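Local coordinates for SPD1 nuclease (Streptococcus pyogenes, PDB 2XGR), which hydrolyses DNA as a prophage-encoded extracellular endonuclease, probably with the help of a bound metal ion, at residues K52-T57 and Q61-E66; Y125-L130 and F177-K182; L161-R166 and L199-I204; D168-L173 and E209-R214. One frame throughout, in Å; residues are numbered along the deposited sequence. Where two conformers were deposited one is given.

Contact 1 (K52-T57 and Q61-E66)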
loop_
_atom_site.group_PDB
_atom_site.type_symbol
_atom_site.label_atom_id
_atom_site.label_comp_id
_atom_site.label_asym_id
_atom_site.label_seq_id
_atom_site.Cartn_x
_atom_site.Cartn_y
_atom_site.Cartn_z
ATOM N N LYS A 52 14.797 -5.138 -0.954
ATOM C CA LYS A 52 13.347 -5.026 -1.064
ATOM C C LYS A 52 12.810 -3.831 -1.816
ATOM O O LYS A 52 11.592 -3.823 -2.089
ATOM C CB LYS A 52 12.722 -4.991 0.324
ATOM C CG LYS A 52 12.967 -6.299 1.116
ATOM C CD LYS A 52 12.226 -6.180 2.448
ATOM C CE LYS A 52 12.487 -7.419 3.365
ATOM N NZ LYS A 52 11.753 -7.312 4.675
ATOM N N LEU A 53 13.681 -2.884 -2.170
ATOM C CA LEU A 53 13.236 -1.535 -2.578
ATOM C C LEU A 53 13.490 -1.345 -4.075
ATOM O O LEU A 53 14.218 -2.177 -4.725
ATOM C CB LEU A 53 14.025 -0.483 -1.797
ATOM C CG LEU A 53 14.154 -0.773 -0.268
ATOM C CD1 LEU A 53 14.879 0.377 0.397
ATOM C CD2 LEU A 53 12.694 -0.855 0.264
ATOM N N LEU A 54 12.904 -0.295 -4.624
ATOM C CA LEU A 54 13.268 0.149 -6.007
ATOM C C LEU A 54 14.650 0.845 -5.920
ATOM O O LEU A 54 15.000 1.425 -4.855
ATOM C CB LEU A 54 12.213 1.119 -6.524
ATOM C CG LEU A 54 10.909 0.414 -6.869
ATOM C CD1 LEU A 54 9.881 1.476 -7.236
ATOM C CD2 LEU A 54 11.130 -0.563 -8.034
ATOM N N PRO A 55 15.455 0.773 -7.010
ATOM C CA PRO A 55 16.733 1.536 -7.001
ATOM C C PRO A 55 16.452 3.038 -6.786
ATOM O O PRO A 55 15.443 3.565 -7.215
ATOM C CB PRO A 55 17.291 1.292 -8.420
ATOM C CG PRO A 55 16.823 -0.098 -8.778
ATOM C CD PRO A 55 15.296 -0.003 -8.264
ATOM N N PHE A 56 17.296 3.716 -6.031
ATOM C CA PHE A 56 17.054 5.123 -5.762
ATOM C C PHE A 56 17.750 5.910 -6.879
ATOM O O PHE A 56 18.977 6.038 -6.883
ATOM C CB PHE A 56 17.670 5.512 -4.453
ATOM C CG PHE A 56 17.520 6.957 -4.132
ATOM C CD1 PHE A 56 16.267 7.557 -4.151
ATOM C CD2 PHE A 56 18.608 7.717 -3.790
ATOM C CE1 PHE A 56 16.096 8.897 -3.934
ATOM C CE2 PHE A 56 18.426 9.075 -3.475
ATOM C CZ PHE A 56 17.143 9.654 -3.545
ATOM N N THR A 57 16.957 6.439 -7.788
ATOM C CA THR A 57 17.452 7.181 -8.953
ATOM C C THR A 57 17.182 8.681 -8.763
ATOM O O THR A 57 17.571 9.475 -9.603
ATOM C CB THR A 57 16.716 6.801 -10.220
ATOM O OG1 THR A 57 15.280 7.004 -10.019
ATOM C CG2 THR A 57 16.970 5.349 -10.489
ATOM N N GLN A 61 9.198 6.564 -9.849
ATOM C CA GLN A 61 9.118 5.286 -10.559
ATOM C C GLN A 61 7.885 4.537 -10.087
ATOM O O GLN A 61 7.603 4.524 -8.853
ATOM C CB GLN A 61 10.278 4.356 -10.150
ATOM C CG GLN A 61 11.664 4.871 -10.352
ATOM C CD GLN A 61 12.675 4.083 -9.530
ATOM O OE1 GLN A 61 12.880 2.891 -9.761
ATOM N NE2 GLN A 61 13.367 4.763 -8.656
ATOM N N LEU A 62 7.224 3.835 -11.002
ATOM C CA LEU A 62 6.159 2.922 -10.629
ATOM C C LEU A 62 6.434 1.646 -11.389
ATOM O O LEU A 62 6.587 1.656 -12.582
ATOM C CB LEU A 62 4.820 3.518 -11.025
ATOM C CG LEU A 62 3.588 2.619 -10.878
ATOM C CD1 LEU A 62 3.337 2.373 -9.378
ATOM C CD2 LEU A 62 2.382 3.300 -11.541
ATOM N N GLN A 63 6.587 0.558 -10.648
ATOM C CA GLN A 63 6.827 -0.746 -11.267
ATOM C C GLN A 63 5.656 -1.674 -10.942
ATOM O O GLN A 63 5.337 -1.846 -9.774
ATOM C CB GLN A 63 8.194 -1.235 -10.758
ATOM C CG GLN A 63 8.725 -2.404 -11.619
ATOM C CD GLN A 63 10.268 -2.477 -11.709
ATOM O OE1 GLN A 63 10.785 -3.552 -12.031
ATOM N NE2 GLN A 63 10.999 -1.382 -11.400
ATOM N N LEU A 64 5.052 -2.320 -11.944
ATOM C CA LEU A 64 3.910 -3.170 -11.705
ATOM C C LEU A 64 4.309 -4.602 -12.013
ATOM O O LEU A 64 4.783 -4.864 -13.105
ATOM C CB LEU A 64 2.773 -2.771 -12.628
ATOM C CG LEU A 64 2.214 -1.337 -12.425
ATOM C CD1 LEU A 64 1.098 -0.997 -13.463
ATOM C CD2 LEU A 64 1.745 -1.200 -10.986
ATOM N N GLY A 65 4.008 -5.540 -11.144
ATOM C CA GLY A 65 4.349 -6.905 -11.484
ATOM C C GLY A 65 3.469 -7.441 -12.619
ATOM O O GLY A 65 2.435 -6.896 -12.933
ATOM N N GLU A 66 3.951 -8.476 -13.297
ATOM C CA GLU A 66 3.104 -9.131 -14.348
ATOM C C GLU A 66 1.747 -9.654 -13.818
ATOM O O GLU A 66 1.567 -9.946 -12.607
ATOM C CB GLU A 66 3.914 -10.344 -14.929
ATOM C CG GLU A 66 3.888 -11.475 -13.879
ATOM C CD GLU A 66 4.848 -12.582 -14.140
ATOM O OE1 GLU A 66 4.957 -13.000 -15.309
ATOM O OE2 GLU A 66 5.515 -13.011 -13.172
HETATM O O HOH W 1 14.102 7.368 -7.032
#
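Q61 reaches from the start of strand 61-64 to the loop 52-57, where its side-chain amide meets the backbone at P55. NE2 of Q61 donates to O of P55 over 2.8 Å with an N-H...O angle of 178°; the acceptor lies in the amide plane, and the donor sits almost on the extension of the carbonyl bond (169°). The torsions carry the amide there: CG stands anti to the carbonyl carbon (chi1 -57°) and the chain runs extended beyond it. The L54 and Q61 side chains run antiparallel alongside one another, with CB of L54 3.8 Å from OE1 of Q61. CD1 of L54 lies 4.1 Å from CB of Q61, and CD2 3.5 Å from NE2 of Q63. The T57 side chain faces that of Q61, yet the 3.2 Å between OG1 of T57 and NE2 of Q61 is too poorly angled for a bond. That hydroxyl instead pairs with N of N59 in an ST turn. A water accepts from N of T57 at 3.1 Å and, weakly, from NE2 of Q61. This is a surface loop folded back along an outer strand of the antiparallel sheet, where 61-64 pairs with 76-80.

Contact 2 (Y125-L130 and F177-K182)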
loop_
_atom_site.group_PDB
_atom_site.type_symbol
_atom_site.label_atom_id
_atom_site.label_comp_id
_atom_site.label_asym_id
_atom_site.label_seq_id
_atom_site.Cartn_x
_atom_site.Cartn_y
_atom_site.Cartn_z
ATOM N N TYR A 125 -4.668 5.319 -5.307
ATOM C CA TYR A 125 -4.698 6.223 -6.461
ATOM C C TYR A 125 -3.865 7.483 -6.329
ATOM O O TYR A 125 -3.166 7.851 -7.286
ATOM C CB TYR A 125 -6.197 6.642 -6.694
ATOM C CG TYR A 125 -6.325 7.517 -7.888
ATOM C CD1 TYR A 125 -6.191 7.014 -9.180
ATOM C CD2 TYR A 125 -6.450 8.875 -7.727
ATOM C CE1 TYR A 125 -6.337 7.835 -10.311
ATOM C CE2 TYR A 125 -6.617 9.716 -8.855
ATOM C CZ TYR A 125 -6.482 9.190 -10.123
ATOM O OH TYR A 125 -6.599 10.017 -11.233
ATOM N N GLN A 126 -3.944 8.193 -5.196
ATOM C CA GLN A 126 -3.291 9.506 -5.170
ATOM C C GLN A 126 -1.780 9.364 -5.150
ATOM O O GLN A 126 -1.048 10.321 -5.392
ATOM C CB GLN A 126 -3.755 10.338 -3.973
ATOM C CG GLN A 126 -5.224 10.734 -4.040
ATOM C CD GLN A 126 -5.537 11.941 -3.188
ATOM O OE1 GLN A 126 -6.445 12.748 -3.524
ATOM N NE2 GLN A 126 -4.881 12.054 -2.084
ATOM N N PHE A 127 -1.276 8.141 -4.973
ATOM C CA PHE A 127 0.161 7.960 -5.112
ATOM C C PHE A 127 0.490 7.706 -6.552
ATOM O O PHE A 127 1.430 8.273 -7.078
ATOM C CB PHE A 127 0.697 6.779 -4.268
ATOM C CG PHE A 127 0.612 7.010 -2.774
ATOM C CD1 PHE A 127 0.678 8.325 -2.227
ATOM C CD2 PHE A 127 0.542 5.947 -1.908
ATOM C CE1 PHE A 127 0.650 8.555 -0.814
ATOM C CE2 PHE A 127 0.475 6.155 -0.497
ATOM C CZ PHE A 127 0.561 7.448 0.049
ATOM N N CYS A 128 -0.258 6.800 -7.172
ATOM C CA CYS A 128 0.152 6.339 -8.528
ATOM C C CYS A 128 -0.652 6.907 -9.707
ATOM O O CYS A 128 -0.282 6.691 -10.889
ATOM C CB CYS A 128 0.136 4.791 -8.617
ATOM S SG CYS A 128 -1.539 4.024 -8.515
ATOM N N GLY A 129 -1.822 7.460 -9.441
ATOM C CA GLY A 129 -2.614 8.006 -10.535
ATOM C C GLY A 129 -3.175 7.044 -11.569
ATOM O O GLY A 129 -3.672 7.476 -12.629
ATOM N N LEU A 130 -3.199 5.759 -11.261
ATOM C CA LEU A 130 -3.680 4.711 -12.204
ATOM C C LEU A 130 -5.156 4.407 -12.055
ATOM O O LEU A 130 -5.671 4.301 -10.955
ATOM C CB LEU A 130 -2.975 3.362 -11.960
ATOM C CG LEU A 130 -1.459 3.398 -12.083
ATOM C CD1 LEU A 130 -1.037 1.967 -11.731
ATOM C CD2 LEU A 130 -1.034 3.791 -13.543
ATOM N N PHE A 177 11.941 14.384 0.707
ATOM C CA PHE A 177 12.241 12.969 0.933
ATOM C C PHE A 177 11.340 12.100 0.044
ATOM O O PHE A 177 10.358 12.571 -0.566
ATOM C CB PHE A 177 12.019 12.573 2.410
ATOM C CG PHE A 177 13.013 13.235 3.377
ATOM C CD1 PHE A 177 14.166 13.825 2.885
ATOM C CD2 PHE A 177 12.793 13.177 4.766
ATOM C CE1 PHE A 177 15.107 14.417 3.789
ATOM C CE2 PHE A 177 13.767 13.737 5.662
ATOM C CZ PHE A 177 14.891 14.333 5.141
ATOM N N TRP A 178 11.718 10.819 -0.058
ATOM C CA TRP A 178 10.994 9.886 -0.949
ATOM C C TRP A 178 10.354 8.815 -0.105
ATOM O O TRP A 178 10.871 8.471 0.952
ATOM C CB TRP A 178 11.983 9.163 -1.847
ATOM C CG TRP A 178 12.696 10.122 -2.777
ATOM C CD1 TRP A 178 13.768 10.945 -2.479
ATOM C CD2 TRP A 178 12.366 10.358 -4.154
ATOM N NE1 TRP A 178 14.098 11.724 -3.613
ATOM C CE2 TRP A 178 13.247 11.376 -4.638
ATOM C CE3 TRP A 178 11.362 9.850 -5.017
ATOM C CZ2 TRP A 178 13.182 11.840 -5.963
ATOM C CZ3 TRP A 178 11.339 10.290 -6.339
ATOM C CH2 TRP A 178 12.214 11.301 -6.785
ATOM N N LEU A 179 9.228 8.315 -0.581
ATOM C CA LEU A 179 8.601 7.107 -0.017
ATOM C C LEU A 179 8.812 5.979 -1.001
ATOM O O LEU A 179 8.496 6.124 -2.215
ATOM C CB LEU A 179 7.113 7.398 0.130
ATOM C CG LEU A 179 6.262 6.129 0.454
ATOM C CD1 LEU A 179 6.690 5.477 1.836
ATOM C CD2 LEU A 179 4.738 6.480 0.439
ATOM N N ASP A 180 9.314 4.839 -0.514
ATOM C CA ASP A 180 9.343 3.642 -1.341
ATOM C C ASP A 180 8.250 2.773 -0.741
ATOM O O ASP A 180 8.279 2.417 0.456
ATOM C CB ASP A 180 10.740 2.960 -1.240
ATOM C CG ASP A 180 10.821 1.671 -2.053
ATOM O OD1 ASP A 180 10.175 0.690 -1.681
ATOM O OD2 ASP A 180 11.491 1.702 -3.128
ATOM N N TYR A 181 7.295 2.344 -1.576
ATOM C CA TYR A 181 6.133 1.692 -1.040
ATOM C C TYR A 181 5.706 0.568 -1.997
ATOM O O TYR A 181 5.459 0.803 -3.185
ATOM C CB TYR A 181 5.003 2.777 -0.919
ATOM C CG TYR A 181 3.606 2.292 -0.529
ATOM C CD1 TYR A 181 3.394 1.343 0.509
ATOM C CD2 TYR A 181 2.484 2.752 -1.205
ATOM C CE1 TYR A 181 2.080 0.926 0.853
ATOM C CE2 TYR A 181 1.160 2.320 -0.881
ATOM C CZ TYR A 181 0.989 1.418 0.165
ATOM O OH TYR A 181 -0.291 1.061 0.502
ATOM N N LYS A 182 5.635 -0.661 -1.468
ATOM C CA LYS A 182 5.315 -1.824 -2.301
ATOM C C LYS A 182 4.095 -2.486 -1.684
ATOM O O LYS A 182 4.050 -2.673 -0.451
ATOM C CB LYS A 182 6.515 -2.799 -2.286
ATOM C CG LYS A 182 6.253 -3.945 -3.294
ATOM C CD LYS A 182 7.396 -5.017 -3.212
ATOM C CE LYS A 182 7.170 -6.098 -4.264
ATOM N NZ LYS A 182 8.318 -7.077 -4.083
#
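F127, on the short helix 125-128, meets L179 and Y181 of strand 178-186 in a purely apolar contact. The aromatic pair comes first: the rings of F127 and Y181 stand nearly perpendicular (84°) with centroids 5.8 Å apart and meet obliquely. CD2 of F127 comes within 3.8 Å of CD2 of Y181, and the CE2 atoms of both rings share this seam. The CB of Y181 already points at the helix, and with CG anti to the backbone N (chi1 173°) its ring continues toward F127. The aliphatic part is looser, CZ of F127 lying 4.3 Å from CD2 of L179.

Polar bonds stay within the helical segment or lead outside the pair. N of G129 donates to O of Y125, and G129 then leaves the helix with a positive phi (67°), a conformation that favours glycine. N of L130 makes a weak bond to SG of C128, 3.6 Å away. O of L130 is bonded to NE2 of H121, which lies in an NRGH sequence and probably corresponds to the histidine of the DRGH motif of related nucleases, and OH of Y181 is held by E164 of helix 160-173.

With no hydrogen bond across it and all three touching residues buried, the interface rests on dispersion and on exclusion of water, while the one hydroxyl beside it is satisfied from elsewhere.

Contact 3 (L161-R166 and L199-I204)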
loop_
_atom_site.group_PDB
_atom_site.type_symbol
_atom_site.label_atom_id
_atom_site.label_comp_id
_atom_site.label_asym_id
_atom_site.label_seq_id
_atom_site.Cartn_x
_atom_site.Cartn_y
_atom_site.Cartn_z
ATOM N N LEU A 161 -6.471 2.362 3.937
ATOM C CA LEU A 161 -6.531 3.847 3.975
ATOM C C LEU A 161 -5.816 4.441 5.196
ATOM O O LEU A 161 -5.145 5.471 5.090
ATOM C CB LEU A 161 -8.046 4.275 3.965
ATOM C CG LEU A 161 -8.335 5.777 3.986
ATOM C CD1 LEU A 161 -7.838 6.436 2.691
ATOM C CD2 LEU A 161 -9.855 5.959 4.196
ATOM N N TYR A 162 -5.901 3.765 6.350
ATOM C CA TYR A 162 -5.226 4.199 7.572
ATOM C C TYR A 162 -3.756 4.420 7.255
ATOM O O TYR A 162 -3.149 5.459 7.625
ATOM C CB TYR A 162 -5.343 3.022 8.630
ATOM C CG TYR A 162 -4.508 3.259 9.871
ATOM C CD1 TYR A 162 -5.092 3.791 11.037
ATOM C CD2 TYR A 162 -3.124 3.029 9.875
ATOM C CE1 TYR A 162 -4.362 4.002 12.173
ATOM C CE2 TYR A 162 -2.370 3.300 11.013
ATOM C CZ TYR A 162 -3.026 3.790 12.161
ATOM O OH TYR A 162 -2.281 4.105 13.285
ATOM N N TYR A 163 -3.162 3.467 6.552
ATOM C CA TYR A 163 -1.689 3.519 6.350
ATOM C C TYR A 163 -1.356 4.543 5.246
ATOM O O TYR A 163 -0.423 5.355 5.378
ATOM C CB TYR A 163 -1.155 2.123 5.901
ATOM C CG TYR A 163 -1.399 1.143 7.031
ATOM C CD1 TYR A 163 -0.485 1.007 8.090
ATOM C CD2 TYR A 163 -2.606 0.486 7.080
ATOM C CE1 TYR A 163 -0.801 0.205 9.206
ATOM C CE2 TYR A 163 -2.943 -0.370 8.198
ATOM C CZ TYR A 163 -2.008 -0.494 9.249
ATOM O OH TYR A 163 -2.392 -1.276 10.315
ATOM N N GLU A 164 -2.083 4.488 4.125
ATOM C CA GLU A 164 -1.772 5.373 2.997
ATOM C C GLU A 164 -2.004 6.856 3.332
ATOM O O GLU A 164 -1.180 7.673 2.982
ATOM C CB GLU A 164 -2.612 4.978 1.780
ATOM C CG GLU A 164 -2.084 3.620 1.206
ATOM C CD GLU A 164 -2.767 3.248 -0.124
ATOM O OE1 GLU A 164 -2.172 2.371 -0.805
ATOM O OE2 GLU A 164 -3.841 3.825 -0.456
ATOM N N ASN A 165 -3.061 7.200 4.074
ATOM C CA ASN A 165 -3.241 8.594 4.470
ATOM C C ASN A 165 -2.094 9.071 5.368
ATOM O O ASN A 165 -1.650 10.235 5.298
ATOM C CB ASN A 165 -4.595 8.817 5.205
ATOM C CG ASN A 165 -5.789 9.027 4.235
ATOM O OD1 ASN A 165 -6.960 9.326 4.659
ATOM N ND2 ASN A 165 -5.525 8.869 2.965
ATOM N N ARG A 166 -1.625 8.201 6.232
ATOM C CA ARG A 166 -0.535 8.634 7.109
ATOM C C ARG A 166 0.765 8.743 6.346
ATOM O O ARG A 166 1.545 9.669 6.627
ATOM C CB ARG A 166 -0.439 7.674 8.287
ATOM C CG ARG A 166 -1.587 7.885 9.292
ATOM C CD ARG A 166 -1.655 6.809 10.341
ATOM N NE ARG A 166 -2.698 7.181 11.354
ATOM C CZ ARG A 166 -4.016 7.187 11.105
ATOM N NH1 ARG A 166 -4.558 6.793 9.954
ATOM N NH2 ARG A 166 -4.866 7.572 12.062
ATOM N N LEU A 199 1.739 -4.496 2.905
ATOM C CA LEU A 199 2.188 -3.173 2.632
ATOM C C LEU A 199 3.606 -3.048 3.150
ATOM O O LEU A 199 3.840 -3.287 4.324
ATOM C CB LEU A 199 1.318 -2.155 3.464
ATOM C CG LEU A 199 -0.125 -1.948 2.951
ATOM C CD1 LEU A 199 -1.022 -3.193 3.243
ATOM C CD2 LEU A 199 -0.727 -0.709 3.648
ATOM N N GLN A 200 4.530 -2.540 2.327
ATOM C CA GLN A 200 5.953 -2.445 2.712
ATOM C C GLN A 200 6.430 -1.017 2.443
ATOM O O GLN A 200 6.262 -0.498 1.329
ATOM C CB GLN A 200 6.812 -3.387 1.811
ATOM C CG GLN A 200 8.278 -3.336 2.157
ATOM C CD GLN A 200 9.063 -4.039 1.099
ATOM O OE1 GLN A 200 9.099 -5.277 1.079
ATOM N NE2 GLN A 200 9.552 -3.267 0.096
ATOM N N TYR A 201 6.948 -0.337 3.456
ATOM C CA TYR A 201 7.299 1.052 3.220
ATOM C C TYR A 201 8.534 1.484 3.995
ATOM O O TYR A 201 8.825 0.978 5.107
ATOM C CB TYR A 201 6.105 2.022 3.556
ATOM C CG TYR A 201 5.449 1.744 4.890
ATOM C CD1 TYR A 201 5.949 2.294 6.073
ATOM C CD2 TYR A 201 4.317 0.907 4.962
ATOM C CE1 TYR A 201 5.265 2.077 7.321
ATOM C CE2 TYR A 201 3.675 0.690 6.234
ATOM C CZ TYR A 201 4.145 1.318 7.367
ATOM O OH TYR A 201 3.488 1.064 8.565
ATOM N N VAL A 202 9.257 2.422 3.393
ATOM C CA VAL A 202 10.421 3.028 4.074
ATOM C C VAL A 202 10.632 4.366 3.393
ATOM O O VAL A 202 10.194 4.535 2.222
ATOM C CB VAL A 202 11.639 2.160 3.963
ATOM C CG1 VAL A 202 12.103 2.071 2.461
ATOM C CG2 VAL A 202 12.856 2.678 4.879
ATOM N N GLY A 203 11.251 5.317 4.099
ATOM C CA GLY A 203 11.535 6.636 3.478
ATOM C C GLY A 203 12.998 6.643 3.004
ATOM O O GLY A 203 13.811 5.786 3.413
ATOM N N ILE A 204 13.302 7.530 2.050
ATOM C CA ILE A 204 14.692 7.689 1.603
ATOM C C ILE A 204 15.012 9.201 1.573
ATOM O O ILE A 204 14.225 9.999 1.063
ATOM C CB ILE A 204 14.884 7.125 0.189
ATOM C CG1 ILE A 204 14.484 5.636 0.145
ATOM C CG2 ILE A 204 16.438 7.138 -0.196
ATOM C CD1 ILE A 204 14.582 4.995 -1.296
#
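Helix 160-173 passes over strand 196-204 with Y163 and L199 as the closest pair of CA atoms between 161-166 and 199-204, 8.6 Å apart. CD2 of L199 does most of the touching: it is 3.6 Å from CB of Y163 and 3.9 Å from its CG, packing at the root of the ring with the side chains crossed at about a right angle. Y201 sends its ring up from the strand with CG between the backbone N and the carbonyl carbon (chi1 48°), which brings its OH 4.0 Å from CD1 of Y163. Here the helix packs on a face of the large antiparallel sheet, the scaffold of this nuclease of the His-Me finger clan. Both phenols have polar partners beyond the two segments: OH of Y163 is bonded to O of P157 and OG of S217, and OH of Y201 to E220. Within the helix, CD2 of Y162 sits 3.5 Å above the centre of the Y163 ring. NH1 of R166, which also bonds O of D154, donates to O of Y162 at 3.0 Å and 166° from a position tilted 20° off the carbonyl plane, with CE1 of Y162 3.4 Å above the guanidinium face.

Contact 4 (D168-L173 and E209-R214)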
loop_
_atom_site.group_PDB
_atom_site.type_symbol
_atom_site.label_atom_id
_atom_site.label_comp_id
_atom_site.label_asym_id
_atom_site.label_seq_id
_atom_site.Cartn_x
_atom_site.Cartn_y
_atom_site.Cartn_z
ATOM N N ASP A 168 0.938 9.577 3.258
ATOM C CA ASP A 168 0.718 10.835 2.473
ATOM C C ASP A 168 1.055 12.043 3.360
ATOM O O ASP A 168 1.767 12.951 2.940
ATOM C CB ASP A 168 -0.751 10.857 2.036
ATOM C CG ASP A 168 -1.134 12.136 1.347
ATOM O OD1 ASP A 168 -0.449 12.492 0.404
ATOM O OD2 ASP A 168 -2.178 12.705 1.703
ATOM N N SER A 169 0.653 11.979 4.614
ATOM C CA SER A 169 0.986 13.073 5.554
ATOM C C SER A 169 2.461 13.221 5.798
ATOM O O SER A 169 2.992 14.321 5.746
ATOM C CB SER A 169 0.287 12.873 6.891
ATOM O OG SER A 169 0.687 13.932 7.753
ATOM N N TRP A 170 3.155 12.097 5.893
ATOM C CA TRP A 170 4.585 12.074 6.048
ATOM C C TRP A 170 5.238 12.671 4.816
ATOM O O TRP A 170 6.200 13.475 4.935
ATOM C CB TRP A 170 5.074 10.620 6.276
ATOM C CG TRP A 170 6.570 10.560 6.532
ATOM C CD1 TRP A 170 7.243 10.814 7.718
ATOM C CD2 TRP A 170 7.555 10.367 5.548
ATOM N NE1 TRP A 170 8.609 10.721 7.513
ATOM C CE2 TRP A 170 8.819 10.433 6.184
ATOM C CE3 TRP A 170 7.494 10.080 4.178
ATOM C CZ2 TRP A 170 9.996 10.180 5.494
ATOM C CZ3 TRP A 170 8.638 9.844 3.485
ATOM C CH2 TRP A 170 9.897 9.946 4.132
ATOM N N LEU A 171 4.796 12.245 3.614
ATOM C CA LEU A 171 5.344 12.808 2.406
ATOM C C LEU A 171 5.170 14.316 2.339
ATOM O O LEU A 171 6.127 15.040 1.978
ATOM C CB LEU A 171 4.676 12.178 1.175
ATOM C CG LEU A 171 5.232 10.876 0.718
ATOM C CD1 LEU A 171 4.383 10.383 -0.502
ATOM C CD2 LEU A 171 6.790 10.983 0.335
ATOM N N ALA A 172 3.979 14.794 2.697
ATOM C CA ALA A 172 3.677 16.240 2.585
ATOM C C ALA A 172 4.572 17.047 3.586
ATOM O O ALA A 172 4.999 18.198 3.307
ATOM C CB ALA A 172 2.226 16.492 2.907
ATOM N N LEU A 173 4.868 16.437 4.743
ATOM C CA LEU A 173 5.699 17.095 5.768
ATOM C C LEU A 173 7.151 17.081 5.409
ATOM O O LEU A 173 7.949 17.830 5.986
ATOM C CB LEU A 173 5.526 16.386 7.119
ATOM C CG LEU A 173 4.179 16.734 7.769
ATOM C CD1 LEU A 173 3.874 15.714 8.902
ATOM C CD2 LEU A 173 4.218 18.207 8.302
ATOM N N GLU A 209 19.747 7.559 2.229
ATOM C CA GLU A 209 19.710 6.780 3.463
ATOM C C GLU A 209 18.270 6.401 3.826
ATOM O O GLU A 209 17.361 7.209 3.605
ATOM C CB GLU A 209 20.422 7.468 4.649
ATOM C CG GLU A 209 21.992 7.402 4.402
ATOM C CD GLU A 209 22.875 8.063 5.439
ATOM O OE1 GLU A 209 22.400 8.624 6.452
ATOM O OE2 GLU A 209 24.112 8.039 5.201
ATOM N N LEU A 210 18.093 5.220 4.426
ATOM C CA LEU A 210 16.740 4.741 4.770
ATOM C C LEU A 210 16.226 5.429 6.003
ATOM O O LEU A 210 16.940 5.511 7.052
ATOM C CB LEU A 210 16.758 3.240 4.957
ATOM C CG LEU A 210 17.142 2.494 3.700
ATOM C CD1 LEU A 210 17.083 0.973 3.920
ATOM C CD2 LEU A 210 16.178 2.959 2.523
ATOM N N LEU A 211 14.938 5.813 5.958
ATOM C CA LEU A 211 14.280 6.373 7.091
ATOM C C LEU A 211 13.140 5.435 7.527
ATOM O O LEU A 211 12.243 5.188 6.734
ATOM C CB LEU A 211 13.667 7.730 6.718
ATOM C CG LEU A 211 14.626 8.677 5.955
ATOM C CD1 LEU A 211 13.933 9.988 5.483
ATOM C CD2 LEU A 211 15.877 9.040 6.809
ATOM N N THR A 212 13.178 4.930 8.744
ATOM C CA THR A 212 12.102 4.026 9.181
ATOM C C THR A 212 10.915 4.863 9.537
ATOM O O THR A 212 11.009 5.733 10.362
ATOM C CB THR A 212 12.491 3.125 10.380
ATOM O OG1 THR A 212 13.601 2.397 10.000
ATOM C CG2 THR A 212 11.406 2.097 10.604
ATOM N N ILE A 213 9.763 4.580 8.886
ATOM C CA ILE A 213 8.582 5.415 9.086
ATOM C C ILE A 213 7.624 4.710 10.060
ATOM O O ILE A 213 7.346 3.524 9.899
ATOM C CB ILE A 213 7.847 5.597 7.731
ATOM C CG1 ILE A 213 8.668 6.500 6.801
ATOM C CG2 ILE A 213 6.439 6.305 8.018
ATOM C CD1 ILE A 213 8.274 6.519 5.271
ATOM N N ARG A 214 7.130 5.437 11.074
ATOM C CA ARG A 214 6.202 4.849 12.049
ATOM C C ARG A 214 4.842 5.482 11.906
ATOM O O ARG A 214 4.719 6.690 11.891
ATOM C CB ARG A 214 6.720 5.110 13.506
ATOM C CG ARG A 214 8.223 4.733 13.656
ATOM C CD ARG A 214 8.576 3.471 14.449
ATOM N NE ARG A 214 10.036 3.493 14.664
ATOM C CZ ARG A 214 10.892 2.548 14.273
ATOM N NH1 ARG A 214 10.441 1.418 13.739
ATOM N NH2 ARG A 214 12.208 2.726 14.445
#
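W170 of helix 160-173 faces I213 of strand 209-214, and no other CA atoms of 168-173 and 209-214 come nearer than the 8.3 Å between theirs. This is helix-on-sheet packing: the C-terminal part of the helix lies against the strand that sits between 39-46 and 196-204 in the large antiparallel sheet. One indole carries the contact from the helix side. W170 projects from the helix toward the strand, chi1 of -176° turning CG away from its own backbone N, and two aliphatic side chains meet it in different ways. L211 comes at the rim, its CD1 lying near the ring plane at 3.9 Å from CZ2 of W170. I213 comes over a face instead, crossing the indole at about a right angle, with its CG1 anti to the carbonyl carbon and 4.0 Å from CE2 of W170. No hydrogen bond joins the two segments, and all three touching residues are buried. The indole is also stacked on the ring of H174, just past the helix, and meets the ring of H40 at about 90°, which adds aromatic packing to the aliphatic. The terminal methyl of I213 makes a CH-pi contact: CD1 stands 3.7 Å from the centroid of the six-membered ring of W170, only 6° off the ring normal.

Overall arrangement
From the N terminus, contact 1 comes first and closes a short loop with three residues between its segments, before any other contact opens. Contact 2 then opens at helix 125-128. Contacts 3 and 4 open in turn on helix 160-173 before strand 178-186 closes contact 2, and strands 196-204 and 209-214 close contacts 3 and 4 in the same order, so these three contacts cross one another and none nests. Backbone bonds join contacts 2 and 3 (K182 with Q200) and contacts 3 and 4 (G203 with L211), and L171 packs on L179 between contacts 2 and 4. Contact 1 reaches the same sheet, N of L54 bonding D180 and O of K52 bonding Q200.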